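Local coordinates for protein acyl-coenzyme A oxidase 3 (Yarrowia lipolytica, PDB 5YS9) that oxidises acyl-CoA substrates of different chain lengths to trans-2-enoyl-CoA with its FAD cofactor, passing the electrons to oxygen to give hydrogen peroxide in peroxisomal beta-oxidation, at residues V307-I321 with L359-Q373. Residues are numbered along the deposited sequence; the frame is centred on the assembly and turned at random.
Sequences VTMIADSFFVSQRFI and LAFTYAMKMAADQSQ
K366 lays its aliphatic chain across one face of the F314 ring, a CH-pi contact with K366 CB 3.9 Å from the ring centroid. The F314 ring swings out anti to its own N (chi1 163°), and at its edge, near the ring plane, T362 O lies 3.4 Å from F314 CD1. T362 is a knob in the hole formed by F314, S317, Q318 and I321, its CB 3.8 Å from S317 CB. Toward the other end, A369 CB packs 3.8 Å from I310 CG2, and V307 CG1 lies 3.4 Å from A369 O.

K366 bends at chi2 and chi4, taking NZ off the ring to a salt bridge with D370 OD1 (3.0 Å) and a hydrogen bond to L45 O. S317 OG turns back onto S313 O (2.8 Å), which also accepts from S317 N on the opposite face of its plane.

The buried, nearly antiparallel pair, axes 8.1 Å apart at 155°, belongs to helices 300-330 and 349-385 of the helical C-alpha1 domain; helix 391-428 touches I310, S317 and M365, while helix 441-448 packs on S313, V316 and F320 of the first helix and helix 547-573 on F361, Y363 and M367 of the second.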
# COMPACT_ATOMS: atom_id res chain seq x y z
N VAL A 307 22.88 -2.77 2.96
CA VAL A 307 22.75 -3.21 4.35
C VAL A 307 22.01 -2.14 5.15
O VAL A 307 21.17 -2.48 6.01
CB VAL A 307 24.13 -3.52 5.01
CG1 VAL A 307 23.97 -3.82 6.50
CG2 VAL A 307 24.84 -4.68 4.32
N THR A 308 22.33 -0.87 4.88
CA THR A 308 21.65 0.28 5.46
C THR A 308 20.12 0.26 5.23
O THR A 308 19.35 0.52 6.14
CB THR A 308 22.26 1.63 4.98
OG1 THR A 308 23.54 1.78 5.58
CG2 THR A 308 21.41 2.86 5.41
N MET A 309 19.72 -0.12 4.03
CA MET A 309 18.30 -0.15 3.67
C MET A 309 17.54 -1.33 4.28
O MET A 309 16.30 -1.27 4.56
CB MET A 309 18.17 -0.18 2.17
CG MET A 309 18.87 0.99 1.53
SD MET A 309 18.24 1.27 -0.11
CE MET A 309 16.73 2.10 0.31
N ILE A 310 18.30 -2.41 4.47
CA ILE A 310 17.77 -3.60 5.09
C ILE A 310 17.51 -3.27 6.55
O ILE A 310 16.45 -3.60 7.03
CB ILE A 310 18.72 -4.81 4.96
CG1 ILE A 310 18.85 -5.20 3.50
CG2 ILE A 310 18.17 -6.00 5.73
CD1 ILE A 310 20.17 -5.87 3.20
N ALA A 311 18.49 -2.65 7.21
CA ALA A 311 18.32 -2.08 8.54
C ALA A 311 17.19 -1.01 8.65
O ALA A 311 16.41 -1.08 9.58
CB ALA A 311 19.65 -1.52 9.05
N ASP A 312 17.10 -0.06 7.72
CA ASP A 312 15.99 0.91 7.68
C ASP A 312 14.64 0.18 7.70
O ASP A 312 13.70 0.68 8.30
CB ASP A 312 16.02 1.80 6.40
CG ASP A 312 17.14 2.83 6.39
OD1 ASP A 312 17.74 3.06 7.46
OD2 ASP A 312 17.46 3.42 5.31
N SER A 313 14.54 -0.95 7.01
CA SER A 313 13.29 -1.69 6.96
C SER A 313 12.93 -2.15 8.39
O SER A 313 11.73 -2.14 8.81
CB SER A 313 13.33 -2.86 5.98
OG SER A 313 13.51 -2.40 4.64
N PHE A 314 13.96 -2.52 9.13
CA PHE A 314 13.78 -2.86 10.52
C PHE A 314 13.33 -1.66 11.34
O PHE A 314 12.31 -1.70 12.04
CB PHE A 314 15.06 -3.45 11.12
CG PHE A 314 15.06 -3.43 12.61
CD1 PHE A 314 14.27 -4.30 13.31
CD2 PHE A 314 15.80 -2.46 13.31
CE1 PHE A 314 14.25 -4.29 14.70
CE2 PHE A 314 15.77 -2.43 14.71
CZ PHE A 314 15.00 -3.36 15.40
N PHE A 315 14.15 -0.62 11.27
CA PHE A 315 13.93 0.58 12.01
C PHE A 315 12.54 1.20 11.86
O PHE A 315 12.00 1.70 12.84
CB PHE A 315 15.00 1.61 11.66
CG PHE A 315 16.32 1.37 12.34
CD1 PHE A 315 16.40 1.32 13.74
CD2 PHE A 315 17.49 1.18 11.59
CE1 PHE A 315 17.63 1.12 14.36
CE2 PHE A 315 18.72 0.95 12.21
CZ PHE A 315 18.79 0.93 13.59
N VAL A 316 11.96 1.17 10.66
CA VAL A 316 10.59 1.64 10.44
C VAL A 316 9.57 0.60 10.89
O VAL A 316 8.62 0.96 11.55
CB VAL A 316 10.33 2.08 8.97
CG1 VAL A 316 8.87 2.52 8.74
CG2 VAL A 316 11.23 3.24 8.66
N SER A 317 9.73 -0.64 10.49
CA SER A 317 8.74 -1.66 10.79
C SER A 317 8.41 -1.82 12.28
O SER A 317 7.24 -1.98 12.61
CB SER A 317 9.17 -3.03 10.23
OG SER A 317 9.10 -3.02 8.83
N GLN A 318 9.43 -1.79 13.13
CA GLN A 318 9.28 -1.97 14.57
C GLN A 318 8.30 -0.96 15.21
O GLN A 318 7.63 -1.25 16.23
CB GLN A 318 10.65 -1.88 15.26
CG GLN A 318 11.35 -0.54 15.05
CD GLN A 318 12.64 -0.36 15.86
OE1 GLN A 318 12.99 -1.17 16.68
NE2 GLN A 318 13.32 0.72 15.61
N ARG A 319 8.23 0.22 14.62
CA ARG A 319 7.37 1.28 15.12
C ARG A 319 5.91 0.86 14.93
O ARG A 319 5.12 0.89 15.86
CB ARG A 319 7.69 2.56 14.37
CG ARG A 319 7.05 3.84 14.91
CD ARG A 319 7.21 4.99 13.91
NE ARG A 319 6.10 5.94 13.99
CZ ARG A 319 5.84 6.91 13.12
NH1 ARG A 319 6.59 7.09 12.03
NH2 ARG A 319 4.79 7.69 13.34
N PHE A 320 5.56 0.57 13.70
CA PHE A 320 4.21 0.20 13.34
C PHE A 320 3.71 -1.13 13.88
O PHE A 320 2.57 -1.25 14.28
CB PHE A 320 3.98 0.44 11.86
CG PHE A 320 4.18 1.88 11.52
CD1 PHE A 320 3.20 2.79 11.80
CD2 PHE A 320 5.37 2.32 11.03
CE1 PHE A 320 3.38 4.12 11.54
CE2 PHE A 320 5.57 3.65 10.77
CZ PHE A 320 4.57 4.55 11.03
N ILE A 321 4.58 -2.11 13.91
CA ILE A 321 4.26 -3.36 14.54
C ILE A 321 4.04 -3.15 16.02
O ILE A 321 3.20 -3.79 16.60
CB ILE A 321 5.29 -4.47 14.23
CG1 ILE A 321 4.67 -5.84 14.48
CG2 ILE A 321 6.53 -4.34 15.08
CD1 ILE A 321 3.55 -6.20 13.55
N LEU A 359 5.82 -9.35 13.23
CA LEU A 359 6.71 -9.10 14.36
C LEU A 359 7.92 -10.00 14.23
O LEU A 359 9.02 -9.56 14.44
CB LEU A 359 6.00 -9.34 15.72
CG LEU A 359 6.92 -9.33 16.95
CD1 LEU A 359 7.37 -7.92 17.26
CD2 LEU A 359 6.35 -10.02 18.20
N ALA A 360 7.72 -11.25 13.88
CA ALA A 360 8.82 -12.15 13.64
C ALA A 360 9.64 -11.69 12.44
O ALA A 360 10.85 -11.70 12.48
CB ALA A 360 8.30 -13.55 13.44
N PHE A 361 8.96 -11.24 11.40
CA PHE A 361 9.60 -10.78 10.20
C PHE A 361 10.48 -9.57 10.47
O PHE A 361 11.55 -9.46 9.91
CB PHE A 361 8.54 -10.41 9.17
CG PHE A 361 8.93 -10.69 7.76
CD1 PHE A 361 10.16 -10.34 7.29
CD2 PHE A 361 8.04 -11.28 6.90
CE1 PHE A 361 10.51 -10.59 5.99
CE2 PHE A 361 8.37 -11.53 5.61
CZ PHE A 361 9.61 -11.19 5.15
N THR A 362 10.02 -8.65 11.29
CA THR A 362 10.81 -7.47 11.59
C THR A 362 12.10 -7.79 12.33
O THR A 362 13.12 -7.23 12.01
CB THR A 362 10.00 -6.27 12.13
OG1 THR A 362 10.64 -5.69 13.27
CG2 THR A 362 8.59 -6.64 12.47
N TYR A 363 12.07 -8.71 13.27
CA TYR A 363 13.27 -9.15 13.96
C TYR A 363 14.23 -9.76 12.96
O TYR A 363 15.42 -9.54 13.02
CB TYR A 363 12.94 -10.21 15.00
CG TYR A 363 12.67 -9.71 16.40
CD1 TYR A 363 11.63 -8.84 16.65
CD2 TYR A 363 13.44 -10.14 17.46
CE1 TYR A 363 11.37 -8.40 17.93
CE2 TYR A 363 13.18 -9.70 18.74
CZ TYR A 363 12.15 -8.83 18.96
OH TYR A 363 11.90 -8.40 20.23
N ALA A 364 13.67 -10.55 12.05
CA ALA A 364 14.42 -11.24 11.01
C ALA A 364 15.12 -10.28 10.06
O ALA A 364 16.23 -10.53 9.63
CB ALA A 364 13.50 -12.17 10.24
N MET A 365 14.45 -9.20 9.72
CA MET A 365 15.06 -8.18 8.91
C MET A 365 16.34 -7.70 9.59
O MET A 365 17.40 -7.70 8.98
CB MET A 365 14.14 -7.01 8.68
CG MET A 365 13.11 -7.21 7.58
SD MET A 365 11.77 -6.02 7.81
CE MET A 365 11.06 -6.25 6.25
N LYS A 366 16.27 -7.33 10.86
CA LYS A 366 17.50 -6.90 11.54
C LYS A 366 18.64 -7.99 11.51
O LYS A 366 19.79 -7.67 11.23
CB LYS A 366 17.19 -6.41 12.97
CG LYS A 366 18.28 -5.61 13.67
CD LYS A 366 18.78 -4.40 12.85
CE LYS A 366 19.66 -3.45 13.68
NZ LYS A 366 20.72 -4.23 14.40
N MET A 367 18.32 -9.25 11.76
CA MET A 367 19.34 -10.30 11.73
C MET A 367 19.99 -10.45 10.35
O MET A 367 21.19 -10.70 10.26
CB MET A 367 18.75 -11.65 12.20
CG MET A 367 18.27 -11.67 13.65
SD MET A 367 19.53 -10.97 14.71
CE MET A 367 18.96 -9.30 15.09
N ALA A 368 19.23 -10.25 9.29
CA ALA A 368 19.81 -10.29 7.95
C ALA A 368 20.73 -9.07 7.63
O ALA A 368 21.74 -9.19 6.97
CB ALA A 368 18.73 -10.44 6.91
N ALA A 369 20.38 -7.91 8.12
CA ALA A 369 21.29 -6.78 8.09
C ALA A 369 22.59 -7.02 8.86
O ALA A 369 23.64 -6.57 8.43
CB ALA A 369 20.60 -5.53 8.65
N ASP A 370 22.48 -7.63 10.03
CA ASP A 370 23.62 -7.88 10.91
C ASP A 370 24.48 -8.97 10.32
O ASP A 370 25.67 -8.79 10.21
CB ASP A 370 23.16 -8.27 12.33
CG ASP A 370 22.61 -7.06 13.16
OD1 ASP A 370 22.56 -5.91 12.67
OD2 ASP A 370 22.21 -7.27 14.32
N GLN A 371 23.87 -10.09 9.91
CA GLN A 371 24.59 -11.19 9.28
C GLN A 371 25.34 -10.73 8.03
O GLN A 371 26.47 -11.20 7.76
CB GLN A 371 23.64 -12.32 8.95
CG GLN A 371 24.25 -13.59 8.30
CD GLN A 371 24.90 -14.57 9.29
OE1 GLN A 371 24.63 -15.77 9.21
NE2 GLN A 371 25.75 -14.07 10.21
N SER A 372 24.75 -9.82 7.27
CA SER A 372 25.39 -9.32 6.06
C SER A 372 26.59 -8.43 6.35
O SER A 372 27.60 -8.51 5.64
CB SER A 372 24.42 -8.55 5.20
OG SER A 372 23.52 -9.43 4.60
N GLN A 373 26.45 -7.56 7.35
CA GLN A 373 27.54 -6.66 7.74
C GLN A 373 28.71 -7.45 8.35
O GLN A 373 29.87 -7.13 8.09
CB GLN A 373 27.04 -5.56 8.70
CG GLN A 373 28.09 -4.52 9.14
CD GLN A 373 28.70 -3.67 8.01
OE1 GLN A 373 28.03 -3.26 7.04
NE2 GLN A 373 30.00 -3.38 8.14